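Local structure of C protein alpha-antigen (Streptococcus agalactiae, 1YWM) at residues N40-L45 / A117-D122; T93-G98 / I111-V116; T125-I130 / T156-I161. The protein is a cell-wall-anchored surface antigen that may act in both virulence and immunity, and is represented here by its N-terminal domain. All blocks are in the same frame, centred on the assembly; numbering follows the deposited sequence.

Contact 1 (N40-L45 / A117-D122)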
loop_
_atom_site.group_PDB
_atom_site.type_symbol
_atom_site.label_atom_id
_atom_site.label_comp_id
_atom_site.label_asym_id
_atom_site.label_seq_id
_atom_site.Cartn_x
_atom_site.Cartn_y
_atom_site.Cartn_z
ATOM N N ASN A 40 -0.896 -3.807 -12.480
ATOM C CA ASN A 40 -1.042 -2.438 -12.036
ATOM C C ASN A 40 -0.180 -2.154 -10.811
ATOM O O ASN A 40 0.212 -3.082 -10.083
ATOM C CB ASN A 40 -2.506 -2.152 -11.707
ATOM C CG ASN A 40 -3.399 -2.412 -12.869
ATOM O OD1 ASN A 40 -2.980 -2.266 -14.027
ATOM N ND2 ASN A 40 -4.622 -2.839 -12.590
ATOM N N ALA A 41 0.128 -0.878 -10.594
ATOM C CA ALA A 41 0.945 -0.523 -9.457
ATOM C C ALA A 41 0.121 0.093 -8.341
ATOM O O ALA A 41 -0.905 0.738 -8.586
ATOM C CB ALA A 41 2.104 0.412 -9.858
ATOM N N TYR A 42 0.622 -0.082 -7.121
ATOM C CA TYR A 42 0.034 0.512 -5.913
ATOM C C TYR A 42 1.141 0.979 -5.021
ATOM O O TYR A 42 2.131 0.276 -4.864
ATOM C CB TYR A 42 -0.700 -0.562 -5.102
ATOM C CG TYR A 42 -1.904 -1.111 -5.788
ATOM C CD1 TYR A 42 -1.779 -2.046 -6.817
ATOM C CD2 TYR A 42 -3.182 -0.719 -5.393
ATOM C CE1 TYR A 42 -2.910 -2.544 -7.471
ATOM C CE2 TYR A 42 -4.313 -1.243 -6.018
ATOM C CZ TYR A 42 -4.166 -2.138 -7.053
ATOM O OH TYR A 42 -5.288 -2.662 -7.663
ATOM N N ILE A 43 0.948 2.141 -4.410
ATOM C CA ILE A 43 1.936 2.730 -3.500
ATOM C C ILE A 43 1.182 3.292 -2.299
ATOM O O ILE A 43 0.190 4.013 -2.459
ATOM C CB ILE A 43 2.727 3.855 -4.223
ATOM C CG1 ILE A 43 3.681 3.229 -5.269
ATOM C CG2 ILE A 43 3.494 4.723 -3.221
ATOM C CD1 ILE A 43 4.463 4.308 -6.143
ATOM N N ASP A 44 1.650 2.928 -1.113
ATOM C CA ASP A 44 1.054 3.373 0.148
ATOM C C ASP A 44 1.941 4.494 0.664
ATOM O O ASP A 44 3.142 4.272 0.886
ATOM C CB ASP A 44 1.064 2.183 1.120
ATOM C CG ASP A 44 0.358 2.476 2.425
ATOM O OD1 ASP A 44 -0.029 3.646 2.711
ATOM O OD2 ASP A 44 0.150 1.546 3.207
ATOM N N LEU A 45 1.381 5.690 0.814
ATOM C CA LEU A 45 2.177 6.837 1.271
ATOM C C LEU A 45 2.770 6.605 2.661
ATOM O O LEU A 45 3.794 7.197 3.005
ATOM C CB LEU A 45 1.353 8.113 1.259
ATOM C CG LEU A 45 0.796 8.521 -0.123
ATOM C CD1 LEU A 45 0.051 9.823 -0.030
ATOM C CD2 LEU A 45 1.964 8.698 -1.089
ATOM N N ALA A 117 -0.703 1.796 -14.810
ATOM C CA ALA A 117 -1.769 2.419 -14.013
ATOM C C ALA A 117 -1.333 2.357 -12.536
ATOM O O ALA A 117 -0.738 1.356 -12.126
ATOM C CB ALA A 117 -3.056 1.646 -14.181
ATOM N N LEU A 118 -1.608 3.423 -11.789
ATOM C CA LEU A 118 -1.116 3.582 -10.414
ATOM C C LEU A 118 -2.285 3.954 -9.485
ATOM O O LEU A 118 -3.077 4.845 -9.784
ATOM C CB LEU A 118 -0.035 4.672 -10.327
ATOM C CG LEU A 118 0.429 5.048 -8.914
ATOM C CD1 LEU A 118 1.033 3.759 -8.264
ATOM C CD2 LEU A 118 1.471 6.204 -8.967
ATOM N N THR A 119 -2.349 3.279 -8.346
ATOM C CA THR A 119 -3.285 3.632 -7.292
ATOM C C THR A 119 -2.489 4.104 -6.083
ATOM O O THR A 119 -1.646 3.362 -5.581
ATOM C CB THR A 119 -4.062 2.354 -6.896
ATOM O OG1 THR A 119 -4.916 1.977 -7.972
ATOM C CG2 THR A 119 -5.042 2.653 -5.680
ATOM N N ILE A 120 -2.723 5.324 -5.621
ATOM C CA ILE A 120 -1.999 5.794 -4.456
ATOM C C ILE A 120 -2.981 5.752 -3.277
ATOM O O ILE A 120 -4.111 6.206 -3.391
ATOM C CB ILE A 120 -1.475 7.237 -4.637
ATOM C CG1 ILE A 120 -0.504 7.329 -5.844
ATOM C CG2 ILE A 120 -0.779 7.683 -3.379
ATOM C CD1 ILE A 120 -0.232 8.773 -6.255
ATOM N N TYR A 121 -2.527 5.220 -2.156
ATOM C CA TYR A 121 -3.377 5.147 -0.969
ATOM C C TYR A 121 -2.536 5.470 0.233
ATOM O O TYR A 121 -1.337 5.699 0.112
ATOM C CB TYR A 121 -4.035 3.769 -0.874
ATOM C CG TYR A 121 -3.127 2.570 -0.599
ATOM C CD1 TYR A 121 -2.340 2.005 -1.609
ATOM C CD2 TYR A 121 -3.084 1.970 0.671
ATOM C CE1 TYR A 121 -1.531 0.868 -1.360
ATOM C CE2 TYR A 121 -2.280 0.839 0.927
ATOM C CZ TYR A 121 -1.521 0.290 -0.086
ATOM O OH TYR A 121 -0.723 -0.808 0.124
ATOM N N ASP A 122 -3.159 5.534 1.403
ATOM C CA ASP A 122 -2.404 5.895 2.590
ATOM C C ASP A 122 -3.036 5.157 3.750
ATOM O O ASP A 122 -4.176 5.467 4.119
ATOM C CB ASP A 122 -2.499 7.386 2.845
ATOM C CG ASP A 122 -1.536 7.848 3.896
ATOM O OD1 ASP A 122 -0.906 6.991 4.567
ATOM O OD2 ASP A 122 -1.294 9.051 4.073
HETATM O O HOH W 1 -3.526 0.457 -9.767
HETATM O O HOH W 2 1.332 -1.000 -1.718
#
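The side chain of Asp44 overlaps the Tyr121 ring, its CB over one face in a CH-pi contact, 3.8 Å from the ring centroid. The carboxylate plane is inclined only 27° to the ring, so the acid is stacked on it rather than set against its edge. Tyr121 reaches this place because its CG stands between the backbone N and the carbonyl carbon (chi1 67°), which swings the ring across to the neighbouring strand; CB of Tyr42 meets the same ring at its edge. A water donates to Tyr121 OH, at 2.8 Å.

Strands 40-44 and 113-121 run parallel, their local axes 20° apart. Five backbone bonds alternate between them, from Ala41 N to Ala117 O (2.8 Å) through to Leu45 N to Tyr121 O (2.8 Å), which carries the pairing into the first turn of helix 45-49. In this sandwich domain of fibronectin-type fold, Tyr42, Thr119, Asp44 and Tyr121 share one face of the sheet. Tyr42 and Thr119 point the same way, Tyr42 CD2 lying 3.5 Å from Thr119 CB, and a water bridges Ala41 O and Thr119 OG1. The other face is apolar: Leu118 CD1 touches both Ala41 CB and Ile43 CG1, with Phe71 of strand 66-73 packing on Ile43 and Leu118. Just past the strand, Leu45 CG meets Ile120 CG2 at 3.7 Å.

Asp44 N-caps the helix, OD1 accepting from Tyr46 N while OD2 bonds to Ser123 OG. Its OD1 also lies 3.9 Å from Asp122 OD1, itself bonded to Thr124 OG1. Two acids this close would probably raise each other's affinity for a proton, whereas the helix N terminus and these donors should offset that and stabilise the negative charge at the junction with the helical region.

Contact 2 (T93-G98 / I111-V116)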
loop_
_atom_site.group_PDB
_atom_site.type_symbol
_atom_site.label_atom_id
_atom_site.label_comp_id
_atom_site.label_asym_id
_atom_site.label_seq_id
_atom_site.Cartn_x
_atom_site.Cartn_y
_atom_site.Cartn_z
ATOM N N THR A 93 5.335 5.970 -15.026
ATOM C CA THR A 93 5.955 5.663 -16.314
ATOM C C THR A 93 7.445 5.499 -16.103
ATOM O O THR A 93 8.016 6.260 -15.364
ATOM C CB THR A 93 5.740 6.819 -17.293
ATOM O OG1 THR A 93 4.336 7.007 -17.508
ATOM C CG2 THR A 93 6.313 6.447 -18.694
ATOM N N TYR A 94 8.045 4.516 -16.775
ATOM C CA TYR A 94 9.476 4.355 -16.757
ATOM C C TYR A 94 9.941 4.759 -18.160
ATOM O O TYR A 94 9.535 4.161 -19.153
ATOM C CB TYR A 94 9.827 2.910 -16.470
ATOM C CG TYR A 94 9.423 2.503 -15.070
ATOM C CD1 TYR A 94 10.280 2.727 -13.988
ATOM C CD2 TYR A 94 8.153 1.973 -14.829
ATOM C CE1 TYR A 94 9.905 2.356 -12.663
ATOM C CE2 TYR A 94 7.757 1.609 -13.515
ATOM C CZ TYR A 94 8.644 1.799 -12.452
ATOM O OH TYR A 94 8.265 1.408 -11.178
ATOM N N ASN A 95 10.755 5.790 -18.218
ATOM C CA ASN A 95 11.387 6.191 -19.479
ATOM C C ASN A 95 12.721 5.446 -19.539
ATOM O O ASN A 95 13.492 5.521 -18.607
ATOM C CB ASN A 95 11.573 7.724 -19.481
ATOM C CG ASN A 95 10.211 8.470 -19.576
ATOM O OD1 ASN A 95 9.289 7.983 -20.215
ATOM N ND2 ASN A 95 10.088 9.616 -18.901
ATOM N N ILE A 96 12.997 4.794 -20.666
ATOM C CA ILE A 96 14.124 3.884 -20.781
ATOM C C ILE A 96 15.181 4.575 -21.679
ATOM O O ILE A 96 14.840 5.112 -22.740
ATOM C CB ILE A 96 13.673 2.548 -21.404
ATOM C CG1 ILE A 96 12.442 1.957 -20.652
ATOM C CG2 ILE A 96 14.809 1.531 -21.433
ATOM C CD1 ILE A 96 12.654 1.812 -19.132
ATOM N N PHE A 97 16.426 4.530 -21.239
ATOM C CA PHE A 97 17.543 5.221 -21.907
ATOM C C PHE A 97 18.688 4.262 -22.216
ATOM O O PHE A 97 19.017 3.412 -21.388
ATOM C CB PHE A 97 18.074 6.335 -20.988
ATOM C CG PHE A 97 17.046 7.387 -20.675
ATOM C CD1 PHE A 97 16.228 7.264 -19.541
ATOM C CD2 PHE A 97 16.826 8.442 -21.546
ATOM C CE1 PHE A 97 15.228 8.211 -19.271
ATOM C CE2 PHE A 97 15.847 9.415 -21.276
ATOM C CZ PHE A 97 15.042 9.287 -20.117
ATOM N N GLY A 98 19.321 4.431 -23.390
ATOM C CA GLY A 98 20.555 3.717 -23.684
ATOM C C GLY A 98 21.744 4.343 -22.980
ATOM O O GLY A 98 21.611 5.343 -22.262
ATOM N N ILE A 111 9.515 5.085 -29.141
ATOM C CA ILE A 111 10.311 5.355 -27.938
ATOM C C ILE A 111 9.902 4.346 -26.891
ATOM O O ILE A 111 8.704 4.079 -26.737
ATOM C CB ILE A 111 10.056 6.791 -27.428
ATOM C CG1 ILE A 111 10.458 7.852 -28.478
ATOM C CG2 ILE A 111 10.795 7.048 -26.119
ATOM C CD1 ILE A 111 11.939 8.048 -28.571
ATOM N N ASP A 112 10.895 3.770 -26.211
ATOM C CA ASP A 112 10.673 2.790 -25.158
ATOM C C ASP A 112 10.224 3.463 -23.864
ATOM O O ASP A 112 11.035 4.024 -23.137
ATOM C CB ASP A 112 11.977 2.038 -24.917
ATOM C CG ASP A 112 11.796 0.779 -24.135
ATOM O OD1 ASP A 112 10.679 0.535 -23.588
ATOM O OD2 ASP A 112 12.751 -0.017 -24.001
ATOM N N ILE A 113 8.917 3.445 -23.592
ATOM C CA ILE A 113 8.442 3.846 -22.277
ATOM C C ILE A 113 7.521 2.746 -21.730
ATOM O O ILE A 113 6.865 2.025 -22.496
ATOM C CB ILE A 113 7.708 5.216 -22.306
ATOM C CG1 ILE A 113 6.387 5.172 -23.087
ATOM C CG2 ILE A 113 8.645 6.344 -22.818
ATOM C CD1 ILE A 113 5.527 6.479 -22.884
ATOM N N VAL A 114 7.484 2.596 -20.410
ATOM C CA VAL A 114 6.627 1.554 -19.829
ATOM C C VAL A 114 5.640 2.262 -18.930
ATOM O O VAL A 114 6.035 2.831 -17.936
ATOM C CB VAL A 114 7.416 0.513 -19.041
ATOM C CG1 VAL A 114 6.457 -0.578 -18.440
ATOM C CG2 VAL A 114 8.491 -0.154 -19.937
ATOM N N SER A 115 4.369 2.249 -19.329
ATOM C CA SER A 115 3.311 2.967 -18.620
ATOM C C SER A 115 2.557 1.983 -17.746
ATOM O O SER A 115 2.201 0.901 -18.215
ATOM C CB SER A 115 2.324 3.550 -19.633
ATOM O OG SER A 115 3.014 4.333 -20.583
ATOM N N VAL A 116 2.329 2.360 -16.488
ATOM C CA VAL A 116 1.647 1.510 -15.515
ATOM C C VAL A 116 0.515 2.325 -14.840
ATOM O O VAL A 116 0.746 3.432 -14.363
ATOM C CB VAL A 116 2.643 1.009 -14.397
ATOM C CG1 VAL A 116 2.080 -0.169 -13.682
ATOM C CG2 VAL A 116 4.050 0.621 -14.994
HETATM O O HOH W 3 12.606 6.415 -23.360
#
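Strands 88-97 and 113-121 are antiparallel here, their short axes 175° apart and 4.6 Å at closest approach, forming a pairing within the beta-sandwich domain of fibronectin-type fold. Tyr94 and Val114 make the hydrogen-bonded pair, with Tyr94 N to Val114 O and Val114 N to Tyr94 O both 2.9 Å; the flanking pairs Thr93-Ser115 and Asn95-Ile113 are non-hydrogen-bonded. Ile96 N continues the pattern to Asp112 O with a longer bond of 3.2 Å.

Tyr94 and Val114 face the interior with strands 26-28 and 59-61 around them. The edge of the Tyr94 ring meets Val116, Tyr94 CE2 to Val116 CG2 4.1 Å, and its hydroxyl is bonded to Pro55 O. On the other face Asn95 and Ile113 lie alongside one another. The Asp112 side chain, CG anti to the backbone N (chi1 -165°), crosses that of Ile96 obliquely, Asp112 OD2 3.6 Å from Ile96 CG2. That buried acid is satisfied by His104 ND1 and Ala25 N at OD2 and by Ser24 OG at OD1. Beyond the pairing, Phe97 and Gly98 help line the pocket of the bound dimercaptobutanediol. Where the strands part, one water donates to both Ile96 O, at 2.7 Å, and Asp112 O, at 2.9 Å.

Contact 3 (T125-I130 / T156-I161)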
loop_
_atom_site.group_PDB
_atom_site.type_symbol
_atom_site.label_atom_id
_atom_site.label_comp_id
_atom_site.label_asym_id
_atom_site.label_seq_id
_atom_site.Cartn_x
_atom_site.Cartn_y
_atom_site.Cartn_z
ATOM N N THR A 125 -3.613 6.585 8.803
ATOM C CA THR A 125 -4.636 6.774 9.841
ATOM C C THR A 125 -5.197 5.434 10.328
ATOM O O THR A 125 -5.440 5.245 11.530
ATOM C CB THR A 125 -5.725 7.664 9.322
ATOM O OG1 THR A 125 -5.153 8.968 9.076
ATOM C CG2 THR A 125 -6.762 7.914 10.434
ATOM N N LEU A 126 -5.431 4.513 9.391
ATOM C CA LEU A 126 -5.809 3.155 9.767
ATOM C C LEU A 126 -4.800 2.564 10.733
ATOM O O LEU A 126 -5.184 1.990 11.771
ATOM C CB LEU A 126 -5.959 2.260 8.530
ATOM C CG LEU A 126 -6.208 0.747 8.699
ATOM C CD1 LEU A 126 -7.542 0.519 9.455
ATOM C CD2 LEU A 126 -6.273 0.117 7.293
ATOM N N ARG A 127 -3.511 2.707 10.429
ATOM C CA ARG A 127 -2.496 2.085 11.288
ATOM C C ARG A 127 -2.478 2.716 12.688
ATOM O O ARG A 127 -2.325 2.023 13.688
ATOM C CB ARG A 127 -1.113 2.168 10.638
ATOM C CG ARG A 127 -0.928 1.151 9.486
ATOM C CD ARG A 127 0.421 1.392 8.709
ATOM N NE ARG A 127 0.551 0.478 7.577
ATOM C CZ ARG A 127 0.839 -0.815 7.667
ATOM N NH1 ARG A 127 0.914 -1.539 6.562
ATOM N NH2 ARG A 127 1.075 -1.401 8.848
ATOM N N ASP A 128 -2.670 4.034 12.748
ATOM C CA ASP A 128 -2.773 4.735 14.028
ATOM C C ASP A 128 -3.990 4.251 14.784
ATOM O O ASP A 128 -3.909 3.988 15.979
ATOM C CB ASP A 128 -2.954 6.240 13.799
ATOM C CG ASP A 128 -1.674 6.925 13.421
ATOM O OD1 ASP A 128 -0.598 6.310 13.577
ATOM O OD2 ASP A 128 -1.657 8.085 12.961
ATOM N N LYS A 129 -5.120 4.174 14.094
ATOM C CA LYS A 129 -6.354 3.675 14.711
ATOM C C LYS A 129 -6.175 2.266 15.279
ATOM O O LYS A 129 -6.634 1.946 16.397
ATOM C CB LYS A 129 -7.525 3.714 13.721
ATOM C CG LYS A 129 -8.884 3.499 14.352
ATOM C CD LYS A 129 -9.207 4.635 15.358
ATOM C CE LYS A 129 -10.654 4.628 15.821
ATOM N NZ LYS A 129 -11.087 3.290 16.337
ATOM N N ILE A 130 -5.554 1.400 14.497
ATOM C CA ILE A 130 -5.297 0.060 14.962
ATOM C C ILE A 130 -4.472 0.059 16.244
ATOM O O ILE A 130 -4.780 -0.699 17.173
ATOM C CB ILE A 130 -4.606 -0.804 13.867
ATOM C CG1 ILE A 130 -5.603 -1.172 12.756
ATOM C CG2 ILE A 130 -4.001 -2.082 14.528
ATOM C CD1 ILE A 130 -4.907 -1.771 11.471
ATOM N N THR A 156 -5.669 -9.562 11.869
ATOM C CA THR A 156 -6.085 -9.946 10.522
ATOM C C THR A 156 -5.982 -8.745 9.552
ATOM O O THR A 156 -5.410 -8.853 8.441
ATOM C CB THR A 156 -7.519 -10.520 10.589
ATOM O OG1 THR A 156 -7.486 -11.761 11.331
ATOM C CG2 THR A 156 -8.032 -10.885 9.199
ATOM N N ILE A 157 -6.509 -7.608 9.986
ATOM C CA ILE A 157 -6.417 -6.385 9.217
ATOM C C ILE A 157 -4.949 -5.950 9.012
ATOM O O ILE A 157 -4.548 -5.551 7.906
ATOM C CB ILE A 157 -7.233 -5.257 9.892
ATOM C CG1 ILE A 157 -8.743 -5.602 9.807
ATOM C CG2 ILE A 157 -6.963 -3.927 9.156
ATOM C CD1 ILE A 157 -9.715 -4.702 10.608
ATOM N N LYS A 158 -4.158 -5.991 10.080
ATOM C CA LYS A 158 -2.775 -5.529 9.974
ATOM C C LYS A 158 -1.970 -6.418 9.012
ATOM O O LYS A 158 -1.205 -5.918 8.187
ATOM C CB LYS A 158 -2.126 -5.450 11.369
ATOM C CG LYS A 158 -0.585 -5.237 11.388
ATOM C CD LYS A 158 -0.213 -3.780 11.442
ATOM C CE LYS A 158 1.239 -3.519 11.979
ATOM N NZ LYS A 158 2.294 -4.545 11.648
ATOM N N THR A 159 -2.147 -7.724 9.117
ATOM C CA THR A 159 -1.478 -8.657 8.181
ATOM C C THR A 159 -1.838 -8.345 6.714
ATOM O O THR A 159 -0.970 -8.313 5.833
ATOM C CB THR A 159 -1.838 -10.104 8.570
ATOM O OG1 THR A 159 -1.270 -10.373 9.858
ATOM C CG2 THR A 159 -1.143 -11.114 7.654
ATOM N N ASP A 160 -3.114 -8.068 6.496
ATOM C CA ASP A 160 -3.664 -7.762 5.179
ATOM C C ASP A 160 -3.036 -6.481 4.577
ATOM O O ASP A 160 -2.514 -6.509 3.456
ATOM C CB ASP A 160 -5.176 -7.663 5.325
ATOM C CG ASP A 160 -5.894 -7.447 3.998
ATOM O OD1 ASP A 160 -5.343 -7.755 2.928
ATOM O OD2 ASP A 160 -7.031 -6.972 3.948
ATOM N N ILE A 161 -3.002 -5.392 5.346
ATOM C CA ILE A 161 -2.452 -4.153 4.820
ATOM C C ILE A 161 -0.925 -4.200 4.741
ATOM O O ILE A 161 -0.333 -3.467 3.946
ATOM C CB ILE A 161 -2.972 -2.896 5.551
ATOM C CG1 ILE A 161 -2.543 -2.870 7.038
ATOM C CG2 ILE A 161 -4.524 -2.747 5.342
ATOM C CD1 ILE A 161 -2.915 -1.540 7.759
#
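Ile157 opens the contact from helix 144-163, placing CG2 3.8 Å from Ile130 CD1, with Leu126 CD1 at the limit of touching. The two helices belong to the antiparallel three-helix bundle: their local axes run at 152° and come no closer than 11.1 Å, so the side chains must span the gap. Val178 of helix 168-182, the third helix, packs against both Ile130 and Ile157.

One residue on, Lys158 crosses the end of Arg127 at about a right angle. Its aliphatic part does the touching, Lys158 CD lying 3.7 Å from Arg127 NH2, while CE lies at the edge of the guanidinium.

Three residues on, Ile161 is the residue of its segment most covered by the other helix, and it and Arg127 come at each other from opposite directions. With CG1 between the backbone N and the carbonyl carbon (chi1 64°), Ile161 CD1 is carried over the centre of the Arg127 guanidinium, 3.8 Å above the plane, and it also meets Leu126 CD2 tip to tip at 3.8 Å. Arg127, extended from CG to NE, thus has one face covered by hydrocarbon.

The two cationic ends are close, Arg127 NH2 to Lys158 NZ being 4.4 Å, and Arg127 NE is bonded to Ser123 OG. Both cations converge in salt bridges on the carboxylate of Asp162, which probably compensates their charge and lets the buried arginine border the apolar seam.

Following the chain from the N terminus, 40-45 is the first segment to enter a contact, and contact 1 closes a long loop by pairing it with 117-122, 72 residues apart at their closest ends. Within that loop lies contact 2, which joins 93-98 to 111-116 across a short connection without helix or strand. Both use strand 113-121, which has strand 40-44 on one flank and 88-97 on the other, and they touch where Val116 CG1 meets Ala41 N. The chain then passes into helix 124-137, so contact 3 follows in series, its centre about 17 Å from that of contact 1. Contacts 1 and 2 join neighbouring strands of the larger, mixed sheet of the sandwich; contact 3 ties two helices of the bundle.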